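Local atomic coordinates of putative uncharacterized protein ST0493 (Sulfolobus tokodaii, PDB entry 2RBG), a protein that is of unknown function, belongs to the DUF5751 family and folds into a parallel beta sheet flanked by helices, with a disulfide near the ends of two strands. Residues K4-L9 / K34-N39; S85-L90 / T111-N116; S11-N16 / Y93-N98; V40-Q45 / L67-K72. All blocks are in the same frame, centred on the assembly; numbering follows the deposited sequence.

Contact 1: residues K4-L9 / K34-N39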
loop_
_atom_site.group_PDB
_atom_site.type_symbol
_atom_site.label_atom_id
_atom_site.label_comp_id
_atom_site.label_asym_id
_atom_site.label_seq_id
_atom_site.Cartn_x
_atom_site.Cartn_y
_atom_site.Cartn_z
ATOM N N LYS A 4 -7.177 -17.424 11.451
ATOM C CA LYS A 4 -6.691 -18.038 12.684
ATOM C C LYS A 4 -5.169 -18.056 12.801
ATOM O O LYS A 4 -4.634 -18.085 13.905
ATOM C CB LYS A 4 -7.214 -19.475 12.785
ATOM C CG LYS A 4 -8.733 -19.592 12.745
ATOM C CD LYS A 4 -9.379 -19.036 14.007
ATOM C CE LYS A 4 -9.028 -19.879 15.225
ATOM N NZ LYS A 4 -9.669 -19.362 16.465
ATOM N N ASN A 5 -4.473 -18.065 11.668
ATOM C CA ASN A 5 -3.012 -18.085 11.685
ATOM C C ASN A 5 -2.479 -17.440 10.416
ATOM O O ASN A 5 -2.481 -18.042 9.344
ATOM C CB ASN A 5 -2.496 -19.524 11.820
ATOM C CG ASN A 5 -0.988 -19.591 12.007
ATOM O OD1 ASN A 5 -0.388 -18.710 12.622
ATOM N ND2 ASN A 5 -0.372 -20.650 11.495
ATOM N N ILE A 6 -2.020 -16.205 10.560
ATOM C CA ILE A 6 -1.501 -15.420 9.451
ATOM C C ILE A 6 -0.063 -15.763 9.073
ATOM O O ILE A 6 0.817 -15.816 9.935
ATOM C CB ILE A 6 -1.553 -13.911 9.793
ATOM C CG1 ILE A 6 -2.976 -13.516 10.205
ATOM C CG2 ILE A 6 -1.080 -13.086 8.605
ATOM C CD1 ILE A 6 -4.014 -13.711 9.117
ATOM N N LEU A 7 0.169 -16.011 7.786
ATOM C CA LEU A 7 1.519 -16.283 7.307
ATOM C C LEU A 7 2.116 -14.910 7.016
ATOM O O LEU A 7 1.618 -14.188 6.153
ATOM C CB LEU A 7 1.506 -17.097 6.012
ATOM C CG LEU A 7 2.886 -17.265 5.359
ATOM C CD1 LEU A 7 3.800 -18.070 6.276
ATOM C CD2 LEU A 7 2.738 -17.958 4.011
ATOM N N THR A 8 3.162 -14.545 7.747
ATOM C CA THR A 8 3.814 -13.256 7.550
ATOM C C THR A 8 5.195 -13.463 6.948
ATOM O O THR A 8 6.016 -14.203 7.492
ATOM C CB THR A 8 3.948 -12.485 8.884
ATOM O OG1 THR A 8 2.644 -12.112 9.352
ATOM C CG2 THR A 8 4.782 -11.222 8.695
ATOM N N LEU A 9 5.433 -12.821 5.808
ATOM C CA LEU A 9 6.711 -12.920 5.124
ATOM C C LEU A 9 7.340 -11.537 5.085
ATOM O O LEU A 9 6.678 -10.558 4.736
ATOM C CB LEU A 9 6.515 -13.424 3.692
ATOM C CG LEU A 9 5.677 -14.692 3.518
ATOM C CD1 LEU A 9 5.612 -15.055 2.038
ATOM C CD2 LEU A 9 6.284 -15.829 4.324
ATOM N N LYS A 34 -5.171 -14.083 16.180
ATOM C CA LYS A 34 -4.432 -13.858 17.411
ATOM C C LYS A 34 -3.101 -14.591 17.297
ATOM O O LYS A 34 -2.328 -14.645 18.251
ATOM C CB LYS A 34 -5.223 -14.395 18.611
ATOM C CG LYS A 34 -6.701 -14.006 18.611
ATOM C CD LYS A 34 -6.889 -12.499 18.488
ATOM C CE LYS A 34 -8.363 -12.135 18.360
ATOM N NZ LYS A 34 -8.566 -10.673 18.131
ATOM N N LYS A 35 -2.843 -15.140 16.111
ATOM C CA LYS A 35 -1.620 -15.892 15.846
ATOM C C LYS A 35 -1.035 -15.583 14.471
ATOM O O LYS A 35 -1.758 -15.280 13.525
ATOM C CB LYS A 35 -1.896 -17.395 15.897
ATOM C CG LYS A 35 -2.411 -17.930 17.217
ATOM C CD LYS A 35 -2.793 -19.400 17.067
ATOM C CE LYS A 35 -3.185 -20.023 18.400
ATOM N NZ LYS A 35 -2.037 -20.077 19.349
ATOM N N THR A 36 0.282 -15.678 14.368
ATOM C CA THR A 36 0.954 -15.459 13.098
ATOM C C THR A 36 2.280 -16.196 13.118
ATOM O O THR A 36 2.931 -16.299 14.161
ATOM C CB THR A 36 1.219 -13.954 12.818
ATOM O OG1 THR A 36 1.836 -13.811 11.530
ATOM C CG2 THR A 36 2.138 -13.353 13.877
ATOM N N THR A 37 2.655 -16.750 11.974
ATOM C CA THR A 37 3.929 -17.443 11.860
ATOM C C THR A 37 4.741 -16.527 10.954
ATOM O O THR A 37 4.440 -16.366 9.768
ATOM C CB THR A 37 3.758 -18.863 11.258
ATOM O OG1 THR A 37 5.046 -19.464 11.090
ATOM C CG2 THR A 37 3.028 -18.815 9.927
ATOM N N ILE A 38 5.745 -15.894 11.550
ATOM C CA ILE A 38 6.595 -14.929 10.863
ATOM C C ILE A 38 7.859 -15.538 10.276
ATOM O O ILE A 38 8.635 -16.187 10.978
ATOM C CB ILE A 38 6.986 -13.800 11.831
ATOM C CG1 ILE A 38 5.723 -13.225 12.477
ATOM C CG2 ILE A 38 7.757 -12.713 11.097
ATOM C CD1 ILE A 38 5.995 -12.233 13.585
ATOM N N ASN A 39 8.062 -15.306 8.984
ATOM C CA ASN A 39 9.225 -15.825 8.274
ATOM C C ASN A 39 10.053 -14.667 7.756
ATOM O O ASN A 39 9.609 -13.900 6.900
ATOM C CB ASN A 39 8.761 -16.717 7.126
ATOM C CG ASN A 39 8.104 -17.984 7.622
ATOM O OD1 ASN A 39 8.773 -18.983 7.890
ATOM N ND2 ASN A 39 6.789 -17.943 7.776
HETATM O O HOH W 1 -5.974 -16.837 16.143
#

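Contact 2: residues S85-L90 / T111-N116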
loop_
_atom_site.group_PDB
_atom_site.type_symbol
_atom_site.label_atom_id
_atom_site.label_comp_id
_atom_site.label_asym_id
_atom_site.label_seq_id
_atom_site.Cartn_x
_atom_site.Cartn_y
_atom_site.Cartn_z
ATOM N N SER A 85 2.350 -26.231 7.350
ATOM C CA SER A 85 1.895 -25.107 8.160
ATOM C C SER A 85 0.445 -24.735 7.883
ATOM O O SER A 85 0.061 -24.507 6.738
ATOM C CB SER A 85 2.795 -23.892 7.913
ATOM O OG SER A 85 2.443 -22.810 8.759
ATOM N N GLU A 86 -0.353 -24.675 8.942
ATOM C CA GLU A 86 -1.757 -24.320 8.812
ATOM C C GLU A 86 -1.920 -22.810 8.915
ATOM O O GLU A 86 -2.022 -22.259 10.011
ATOM C CB GLU A 86 -2.582 -25.015 9.899
ATOM C CG GLU A 86 -4.016 -24.508 10.025
ATOM C CD GLU A 86 -4.735 -24.426 8.692
ATOM O OE1 GLU A 86 -4.732 -25.430 7.948
ATOM O OE2 GLU A 86 -5.312 -23.355 8.393
ATOM N N VAL A 87 -1.926 -22.149 7.763
ATOM C CA VAL A 87 -2.087 -20.699 7.692
ATOM C C VAL A 87 -3.299 -20.380 6.818
ATOM O O VAL A 87 -3.632 -21.147 5.915
ATOM C CB VAL A 87 -0.838 -20.032 7.091
ATOM C CG1 VAL A 87 0.342 -20.198 8.035
ATOM C CG2 VAL A 87 -0.522 -20.651 5.740
ATOM N N ASP A 88 -3.958 -19.254 7.085
ATOM C CA ASP A 88 -5.143 -18.872 6.317
ATOM C C ASP A 88 -5.151 -17.445 5.779
ATOM O O ASP A 88 -6.033 -17.076 5.001
ATOM C CB ASP A 88 -6.403 -19.087 7.153
ATOM C CG ASP A 88 -6.267 -18.546 8.562
ATOM O OD1 ASP A 88 -5.482 -17.596 8.771
ATOM O OD2 ASP A 88 -6.960 -19.068 9.459
ATOM N N GLY A 89 -4.191 -16.639 6.211
ATOM C CA GLY A 89 -4.107 -15.265 5.742
ATOM C C GLY A 89 -2.664 -14.989 5.375
ATOM O O GLY A 89 -1.772 -15.704 5.830
ATOM N N LEU A 90 -2.425 -13.954 4.574
ATOM C CA LEU A 90 -1.067 -13.633 4.148
ATOM C C LEU A 90 -0.704 -12.157 4.271
ATOM O O LEU A 90 -1.478 -11.288 3.877
ATOM C CB LEU A 90 -0.872 -14.065 2.694
ATOM C CG LEU A 90 0.463 -13.719 2.030
ATOM C CD1 LEU A 90 1.587 -14.503 2.694
ATOM C CD2 LEU A 90 0.397 -14.047 0.546
ATOM N N THR A 111 -1.646 -21.239 -4.367
ATOM C CA THR A 111 -2.744 -20.405 -4.836
ATOM C C THR A 111 -3.658 -19.923 -3.709
ATOM O O THR A 111 -3.972 -18.737 -3.619
ATOM C CB THR A 111 -3.606 -21.165 -5.859
ATOM O OG1 THR A 111 -2.792 -21.553 -6.972
ATOM C CG2 THR A 111 -4.746 -20.289 -6.350
ATOM N N ALA A 112 -4.082 -20.850 -2.855
ATOM C CA ALA A 112 -4.977 -20.524 -1.750
ATOM C C ALA A 112 -4.415 -19.468 -0.806
ATOM O O ALA A 112 -5.162 -18.668 -0.244
ATOM C CB ALA A 112 -5.321 -21.790 -0.968
ATOM N N ILE A 113 -3.099 -19.461 -0.633
ATOM C CA ILE A 113 -2.468 -18.495 0.257
ATOM C C ILE A 113 -2.420 -17.110 -0.377
ATOM O O ILE A 113 -2.739 -16.111 0.269
ATOM C CB ILE A 113 -1.045 -18.948 0.641
ATOM C CG1 ILE A 113 -1.128 -20.266 1.419
ATOM C CG2 ILE A 113 -0.364 -17.878 1.486
ATOM C CD1 ILE A 113 0.201 -20.783 1.924
ATOM N N LYS A 114 -2.032 -17.050 -1.645
ATOM C CA LYS A 114 -1.960 -15.775 -2.347
ATOM C C LYS A 114 -3.326 -15.108 -2.450
ATOM O O LYS A 114 -3.422 -13.882 -2.482
ATOM C CB LYS A 114 -1.378 -15.972 -3.750
ATOM C CG LYS A 114 0.092 -16.358 -3.754
ATOM C CD LYS A 114 0.667 -16.407 -5.163
ATOM C CE LYS A 114 0.138 -17.591 -5.948
ATOM N NZ LYS A 114 0.824 -17.720 -7.267
ATOM N N ARG A 115 -4.384 -15.911 -2.486
ATOM C CA ARG A 115 -5.731 -15.364 -2.604
ATOM C C ARG A 115 -6.236 -14.714 -1.324
ATOM O O ARG A 115 -7.245 -14.011 -1.338
ATOM C CB ARG A 115 -6.705 -16.451 -3.065
ATOM C CG ARG A 115 -6.265 -17.123 -4.355
ATOM C CD ARG A 115 -7.434 -17.628 -5.180
ATOM N NE ARG A 115 -6.968 -18.304 -6.389
ATOM C CZ ARG A 115 -7.746 -18.619 -7.420
ATOM N NH1 ARG A 115 -9.036 -18.317 -7.398
ATOM N NH2 ARG A 115 -7.230 -19.242 -8.473
ATOM N N ASN A 116 -5.535 -14.941 -0.218
ATOM C CA ASN A 116 -5.931 -14.344 1.050
ATOM C C ASN A 116 -4.919 -13.306 1.514
ATOM O O ASN A 116 -4.630 -13.189 2.706
ATOM C CB ASN A 116 -6.120 -15.417 2.123
ATOM C CG ASN A 116 -7.375 -16.239 1.904
ATOM O OD1 ASN A 116 -7.383 -17.193 1.128
ATOM N ND2 ASN A 116 -8.452 -15.856 2.577
#

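Contact 3: residues S11-N16 / Y93-N98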
loop_
_atom_site.group_PDB
_atom_site.type_symbol
_atom_site.label_atom_id
_atom_site.label_comp_id
_atom_site.label_asym_id
_atom_site.label_seq_id
_atom_site.Cartn_x
_atom_site.Cartn_y
_atom_site.Cartn_z
ATOM N N SER A 11 11.204 -9.373 4.185
ATOM C CA SER A 11 12.588 -9.318 3.753
ATOM C C SER A 11 12.951 -7.843 3.637
ATOM O O SER A 11 12.525 -7.159 2.709
ATOM C CB SER A 11 12.774 -10.012 2.405
ATOM O OG SER A 11 14.148 -10.036 2.056
ATOM N N VAL A 12 13.719 -7.359 4.605
ATOM C CA VAL A 12 14.152 -5.967 4.630
ATOM C C VAL A 12 15.573 -5.882 5.161
ATOM O O VAL A 12 16.091 -6.847 5.724
ATOM C CB VAL A 12 13.257 -5.099 5.555
ATOM C CG1 VAL A 12 11.838 -5.050 5.017
ATOM C CG2 VAL A 12 13.276 -5.655 6.976
ATOM N N ASN A 13 16.199 -4.725 4.973
ATOM C CA ASN A 13 17.548 -4.499 5.470
ATOM C C ASN A 13 17.427 -4.400 6.989
ATOM O O ASN A 13 16.358 -4.075 7.506
ATOM C CB ASN A 13 18.113 -3.198 4.894
ATOM C CG ASN A 13 18.316 -3.266 3.392
ATOM O OD1 ASN A 13 19.067 -4.105 2.893
ATOM N ND2 ASN A 13 17.646 -2.378 2.663
ATOM N N ASN A 14 18.514 -4.674 7.702
ATOM C CA ASN A 14 18.495 -4.637 9.162
ATOM C C ASN A 14 17.968 -3.347 9.785
ATOM O O ASN A 14 17.303 -3.382 10.818
ATOM C CB ASN A 14 19.893 -4.909 9.723
ATOM C CG ASN A 14 20.457 -6.232 9.259
ATOM O OD1 ASN A 14 19.721 -7.192 9.044
ATOM N ND2 ASN A 14 21.776 -6.295 9.118
ATOM N N ASP A 15 18.259 -2.209 9.164
ATOM C CA ASP A 15 17.820 -0.927 9.705
ATOM C C ASP A 15 16.307 -0.730 9.633
ATOM O O ASP A 15 15.774 0.198 10.236
ATOM C CB ASP A 15 18.521 0.222 8.972
ATOM C CG ASP A 15 17.954 0.464 7.589
ATOM O OD1 ASP A 15 17.681 -0.524 6.874
ATOM O OD2 ASP A 15 17.789 1.644 7.209
ATOM N N ASN A 16 15.620 -1.604 8.903
ATOM C CA ASN A 16 14.171 -1.498 8.754
ATOM C C ASN A 16 13.337 -2.420 9.643
ATOM O O ASN A 16 12.116 -2.286 9.686
ATOM C CB ASN A 16 13.766 -1.743 7.295
ATOM C CG ASN A 16 13.874 -0.499 6.437
ATOM O OD1 ASN A 16 13.454 0.585 6.843
ATOM N ND2 ASN A 16 14.419 -0.654 5.236
ATOM N N TYR A 93 5.919 -8.164 3.346
ATOM C CA TYR A 93 6.687 -6.935 3.557
ATOM C C TYR A 93 8.095 -7.004 2.981
ATOM O O TYR A 93 8.777 -8.022 3.098
ATOM C CB TYR A 93 6.824 -6.636 5.049
ATOM C CG TYR A 93 5.524 -6.620 5.803
ATOM C CD1 TYR A 93 4.789 -5.443 5.946
ATOM C CD2 TYR A 93 5.017 -7.790 6.364
ATOM C CE1 TYR A 93 3.579 -5.435 6.632
ATOM C CE2 TYR A 93 3.817 -7.793 7.045
ATOM C CZ TYR A 93 3.100 -6.615 7.178
ATOM O OH TYR A 93 1.910 -6.628 7.865
ATOM N N CYS A 94 8.533 -5.902 2.383
ATOM C CA CYS A 94 9.880 -5.819 1.832
ATOM C C CYS A 94 10.233 -4.361 1.584
ATOM O O CYS A 94 9.367 -3.483 1.655
ATOM C CB CYS A 94 9.980 -6.582 0.501
ATOM S SG CYS A 94 9.376 -5.675 -0.967
ATOM N N ASP A 95 11.514 -4.101 1.338
ATOM C CA ASP A 95 11.956 -2.759 0.987
ATOM C C ASP A 95 12.484 -2.885 -0.444
ATOM O O ASP A 95 12.555 -3.989 -0.980
ATOM C CB ASP A 95 13.035 -2.211 1.942
ATOM C CG ASP A 95 14.081 -3.239 2.332
ATOM O OD1 ASP A 95 14.293 -4.217 1.589
ATOM O OD2 ASP A 95 14.714 -3.043 3.395
ATOM N N ASP A 96 12.835 -1.769 -1.074
ATOM C CA ASP A 96 13.313 -1.808 -2.453
ATOM C C ASP A 96 14.448 -2.787 -2.721
ATOM O O ASP A 96 14.453 -3.470 -3.742
ATOM C CB ASP A 96 13.740 -0.412 -2.908
ATOM C CG ASP A 96 12.564 0.513 -3.121
ATOM O OD1 ASP A 96 11.591 0.092 -3.780
ATOM O OD2 ASP A 96 12.619 1.662 -2.640
ATOM N N GLU A 97 15.407 -2.849 -1.807
ATOM C CA GLU A 97 16.553 -3.737 -1.961
ATOM C C GLU A 97 16.171 -5.214 -2.009
ATOM O O GLU A 97 16.931 -6.037 -2.516
ATOM C CB GLU A 97 17.550 -3.513 -0.820
ATOM C CG GLU A 97 18.268 -2.173 -0.860
ATOM C CD GLU A 97 17.315 -0.992 -0.834
ATOM O OE1 GLU A 97 16.452 -0.943 0.071
ATOM O OE2 GLU A 97 17.433 -0.109 -1.713
ATOM N N ASN A 98 14.992 -5.547 -1.495
ATOM C CA ASN A 98 14.551 -6.939 -1.472
ATOM C C ASN A 98 13.240 -7.200 -2.206
ATOM O O ASN A 98 12.668 -8.288 -2.092
ATOM C CB ASN A 98 14.419 -7.402 -0.019
ATOM C CG ASN A 98 15.737 -7.363 0.725
ATOM O OD1 ASN A 98 16.621 -8.187 0.487
ATOM N ND2 ASN A 98 15.883 -6.396 1.626
#

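Contact 4: residues V40-Q45 / L67-K72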
loop_
_atom_site.group_PDB
_atom_site.type_symbol
_atom_site.label_atom_id
_atom_site.label_comp_id
_atom_site.label_asym_id
_atom_site.label_seq_id
_atom_site.Cartn_x
_atom_site.Cartn_y
_atom_site.Cartn_z
ATOM N N VAL A 40 11.265 -14.554 8.284
ATOM C CA VAL A 40 12.171 -13.476 7.936
ATOM C C VAL A 40 13.331 -13.970 7.087
ATOM O O VAL A 40 14.063 -14.872 7.488
ATOM C CB VAL A 40 12.739 -12.825 9.210
ATOM C CG1 VAL A 40 13.501 -11.556 8.859
ATOM C CG2 VAL A 40 11.613 -12.540 10.193
ATOM N N PHE A 41 13.491 -13.373 5.913
ATOM C CA PHE A 41 14.568 -13.742 5.006
ATOM C C PHE A 41 15.664 -12.711 5.219
ATOM O O PHE A 41 15.596 -11.589 4.718
ATOM C CB PHE A 41 14.018 -13.750 3.583
ATOM C CG PHE A 41 12.882 -14.717 3.406
ATOM C CD1 PHE A 41 13.131 -16.074 3.209
ATOM C CD2 PHE A 41 11.563 -14.289 3.537
ATOM C CE1 PHE A 41 12.085 -16.991 3.151
ATOM C CE2 PHE A 41 10.508 -15.200 3.481
ATOM C CZ PHE A 41 10.771 -16.556 3.289
ATOM N N THR A 42 16.668 -13.110 5.996
ATOM C CA THR A 42 17.762 -12.223 6.359
ATOM C C THR A 42 19.018 -13.026 6.682
ATOM O O THR A 42 18.964 -14.243 6.825
ATOM C CB THR A 42 17.362 -11.407 7.611
ATOM O OG1 THR A 42 18.432 -10.541 7.999
ATOM C CG2 THR A 42 17.034 -12.350 8.765
ATOM N N GLU A 43 20.145 -12.333 6.802
ATOM C CA GLU A 43 21.410 -12.981 7.137
ATOM C C GLU A 43 21.716 -12.758 8.616
ATOM O O GLU A 43 22.698 -13.276 9.146
ATOM C CB GLU A 43 22.544 -12.409 6.281
ATOM C CG GLU A 43 22.358 -12.603 4.782
ATOM C CD GLU A 43 22.199 -14.063 4.395
ATOM O OE1 GLU A 43 23.046 -14.881 4.810
ATOM O OE2 GLU A 43 21.231 -14.392 3.673
ATOM N N ILE A 44 20.857 -11.988 9.278
ATOM C CA ILE A 44 21.022 -11.675 10.694
ATOM C C ILE A 44 20.667 -12.880 11.572
ATOM O O ILE A 44 19.908 -13.754 11.155
ATOM C CB ILE A 44 20.132 -10.464 11.069
ATOM C CG1 ILE A 44 20.800 -9.635 12.163
ATOM C CG2 ILE A 44 18.755 -10.938 11.516
ATOM C CD1 ILE A 44 20.082 -8.328 12.444
ATOM N N GLN A 45 21.221 -12.929 12.783
ATOM C CA GLN A 45 20.948 -14.032 13.706
ATOM C C GLN A 45 19.704 -13.780 14.549
ATOM O O GLN A 45 19.334 -12.632 14.801
ATOM C CB GLN A 45 22.150 -14.269 14.624
ATOM C CG GLN A 45 23.350 -14.898 13.934
ATOM C CD GLN A 45 23.075 -16.316 13.468
ATOM O OE1 GLN A 45 22.733 -17.187 14.268
ATOM N NE2 GLN A 45 23.224 -16.553 12.169
ATOM N N LEU A 67 8.694 -17.439 15.104
ATOM C CA LEU A 67 9.647 -16.691 14.300
ATOM C C LEU A 67 10.665 -17.626 13.655
ATOM O O LEU A 67 11.320 -18.416 14.336
ATOM C CB LEU A 67 10.362 -15.661 15.182
ATOM C CG LEU A 67 11.395 -14.736 14.537
ATOM C CD1 LEU A 67 10.735 -13.904 13.447
ATOM C CD2 LEU A 67 11.996 -13.833 15.604
ATOM N N PHE A 68 10.782 -17.531 12.335
ATOM C CA PHE A 68 11.717 -18.348 11.575
ATOM C C PHE A 68 12.567 -17.447 10.692
ATOM O O PHE A 68 12.043 -16.601 9.967
ATOM C CB PHE A 68 10.959 -19.345 10.693
ATOM C CG PHE A 68 10.178 -20.365 11.464
ATOM C CD1 PHE A 68 10.822 -21.432 12.081
ATOM C CD2 PHE A 68 8.799 -20.250 11.593
ATOM C CE1 PHE A 68 10.103 -22.372 12.816
ATOM C CE2 PHE A 68 8.071 -21.184 12.326
ATOM C CZ PHE A 68 8.722 -22.246 12.939
ATOM N N LEU A 69 13.880 -17.621 10.766
ATOM C CA LEU A 69 14.786 -16.833 9.943
ATOM C C LEU A 69 15.373 -17.732 8.866
ATOM O O LEU A 69 15.765 -18.869 9.139
ATOM C CB LEU A 69 15.911 -16.231 10.791
ATOM C CG LEU A 69 15.559 -14.988 11.616
ATOM C CD1 LEU A 69 14.438 -15.308 12.592
ATOM C CD2 LEU A 69 16.796 -14.507 12.359
ATOM N N TRP A 70 15.416 -17.219 7.642
ATOM C CA TRP A 70 15.942 -17.964 6.511
ATOM C C TRP A 70 16.941 -17.156 5.709
ATOM O O TRP A 70 16.697 -15.993 5.393
ATOM C CB TRP A 70 14.817 -18.363 5.555
ATOM C CG TRP A 70 13.662 -19.033 6.201
ATOM C CD1 TRP A 70 12.443 -18.484 6.486
ATOM C CD2 TRP A 70 13.607 -20.390 6.635
ATOM N NE1 TRP A 70 11.628 -19.427 7.072
ATOM C CE2 TRP A 70 12.319 -20.604 7.175
ATOM C CE3 TRP A 70 14.523 -21.450 6.621
ATOM C CZ2 TRP A 70 11.924 -21.840 7.696
ATOM C CZ3 TRP A 70 14.128 -22.679 7.141
ATOM C CH2 TRP A 70 12.840 -22.862 7.670
ATOM N N LYS A 71 18.076 -17.763 5.384
ATOM C CA LYS A 71 19.042 -17.078 4.548
ATOM C C LYS A 71 18.392 -17.219 3.177
ATOM O O LYS A 71 17.631 -18.158 2.952
ATOM C CB LYS A 71 20.394 -17.790 4.586
ATOM C CG LYS A 71 21.100 -17.673 5.925
ATOM C CD LYS A 71 22.479 -18.311 5.880
ATOM C CE LYS A 71 23.230 -18.087 7.183
ATOM N NZ LYS A 71 22.492 -18.644 8.351
ATOM N N LYS A 72 18.665 -16.294 2.265
ATOM C CA LYS A 72 18.049 -16.358 0.946
ATOM C C LYS A 72 18.220 -17.709 0.251
ATOM O O LYS A 72 17.385 -18.106 -0.560
ATOM C CB LYS A 72 18.589 -15.224 0.070
ATOM C CG LYS A 72 18.221 -13.846 0.608
ATOM C CD LYS A 72 18.740 -12.721 -0.268
ATOM C CE LYS A 72 18.359 -11.368 0.314
ATOM N NZ LYS A 72 18.874 -10.239 -0.506
#

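Contact 1: residues K4-L9 / K34-N39
Strand residues I6-L9 run parallel to K35-N39, the two short axes 4.8 Å apart at their closest and splayed by 25°, with I6 opposite T36 and L9 opposite N39. A zigzag of four backbone bonds joins them: I6 N to K35 O, T37 N to I6 O, T8 N to T37 O, and N39 N to T8 O, the last at 2.8 Å. Before the strand, a water bridges K4 O and K34 N. The carbonyl of I6 is gripped twice, because T36 OG1 also donates to I6 O (2.8 Å) from above the carbonyl plane. That hydroxyl is placed anti to its own nitrogen (chi1 -178°), which turns it toward I6; there T36 OG1 also accepts from T8 OG1 at 2.9 Å. Two buried hydroxyls are thus satisfied in a short relay ending on a backbone oxygen. Alongside, T8 and I38 lie side by side, packing on I24 and F21 of helix 17-31. On the face carrying L7, L9, T37 and N39, the packing is mixed. L7 CD1 meets T37 CG2 at 3.8 Å and approaches N39 ND2 at 3.3 Å, L7 and N39 crossing nearly at right angles, while N39 OD1 accepts from W70 NE1. The pairing is that of a classical beta-alpha-beta unit, in which strand 6-11, helix 17-31 and strand 35-41 follow one another and the two strands become sheet neighbours.

Contact 2: residues S85-L90 / T111-N116
The flat groups that bring L90 and N116 together are peptide units rather than rings. L90 N stands above the plane of the N116 carbonyl, 40° out of it, and donates to N116 O at 3.0 Å along a somewhat bent path (143° at the hydrogen). At the neighbouring peptide, D88 O lies against N116 CB at 3.3 Å, and G89 CA rests close to N116 O; the CA atoms of G89 and N116 are 5.1 Å apart. The I113 carbonyl is met in turn by L90 CB, at 3.7 Å from I113 O. Apolar branches complete the contact. With CG anti to the backbone nitrogen (chi1 176°), L90 carries its methyls to I113, where L90 CD2 touches I113 CG2 at 4.0 Å, the two side chains nearly perpendicular. The other arm of the isoleucine extends toward V87, and I113 CD1 meets V87 CG2 at 3.9 Å. The carboxylate of D88 points elsewhere, accepting from the backbone nitrogens of K4 and N5. Such packing seats the short helix 111-114 against the chain leading into strand 89-94, just before the chain enters strand 117-121, outermost in this chain's sheet, a junction belonging to the parallel alpha/beta fold.

Contact 3: residues S11-N16 / Y93-N98
Y93 O accepts from S11 N at 3.0 Å, the last backbone bond before strands 6-11 and 89-94 part. Next, C94 CA lies 3.1 Å from S11 O in a CA-H...O contact and packs against V12 CG1, while its sulfur forms the disulfide with C122. D95 is the hub. Its CG sits between the backbone nitrogen and the carbonyl carbon (chi1 41°), which sends the carboxylate across to the V12-N16 loop. D95 OD2 is held by two donors: N13 N at 2.7 Å on the syn lone pair, and N16 ND2 at 3.0 Å on the anti one. The other oxygen, D95 OD1, uses its syn lone pair for N98 ND2 at 2.7 Å, so both loops are fixed through one group. With a leucine in its place, N13 N and the amides of N16 and N98 would probably be left without their acceptor, and the loops could shift apart. D96 turns outward to a salt bridge with K84 of the second subunit. E97 OE1 takes only a weak bond from N13 ND2. Finally, N98 CB packs at 3.3 Å from S11 O, immediately before helix 99-107. Here the chain leaves two adjacent strands toward helices on opposite faces of the sheet, 17-31 and 99-107: the topological switch point of a doubly wound, Rossmann-like fold, where members of that class often bind ligands.

Contact 4: residues V40-Q45 / L67-K72
V40 O accepts from W70 N at 2.7 Å, and this short bond sits in a parallel ladder that V40 N to F68 O and T42 N to W70 O complete. Side chains follow the ladder on both faces. On one, F41 and W70 lie next to each other with planes 29° apart, but the rings are slid so far that they barely overlap; the centroids of the F41 ring and the five-membered ring of W70 are 5.3 Å apart. The touch is made by F41 CE1 against W70 CD1 and by F41 CD1 against W70 CB, each at 3.7 Å. Replacing F41 with a serine would probably open a gap beside W70 CD1 and CB, leaving the indole held by less on that side, though still bonded through NE1 to N39. On the other face, V40 CG2 meets L67 CD1 at 3.6 Å, and T42 and L69 run side by side. L69 CD2 packs against the loop backbone, 3.4 Å from I44 O. That loop is folded by an ST turn, T42 OG1 accepting from I44 N at 3.1 Å. At the exposed end, E43, bent at its second torsion (chi2 -57°), lays its carboxylate across the stem of K71, and E43 OE2 takes a weak bond from K72 N. Around this pairing, F41 and W70 meet F78 of helix 75-82, F41 edge-to-face, whereas V40 packs on F17 and F21 of helix 17-31 and L69 on Y46 and L49 of helix 46-52.

All four contacts reach one parallel sheet, with strand order 64-70, 35-41, 6-11, 89-94, 117-121. Contacts 1 and 4 share strand 35-41 and have centres about 15 Å apart; they are joined by F68 N bonding to I38 O at 2.9 Å. Contact 2, its centre about 10 Å from that of contact 1, joins it through N5 ND2 and E86 O, 2.7 Å apart. Contact 3 lies at the other end of strand 89-94, about 22 Å from contact 2 between centres. It meets contact 4, about 12 Å away between centres, where K72 NZ donates to N98 OD1 at 3.2 Å. With the function unknown, no active site can be assigned; contacts 3 and 4 gather loops at the carboxy-terminal ends of the strands.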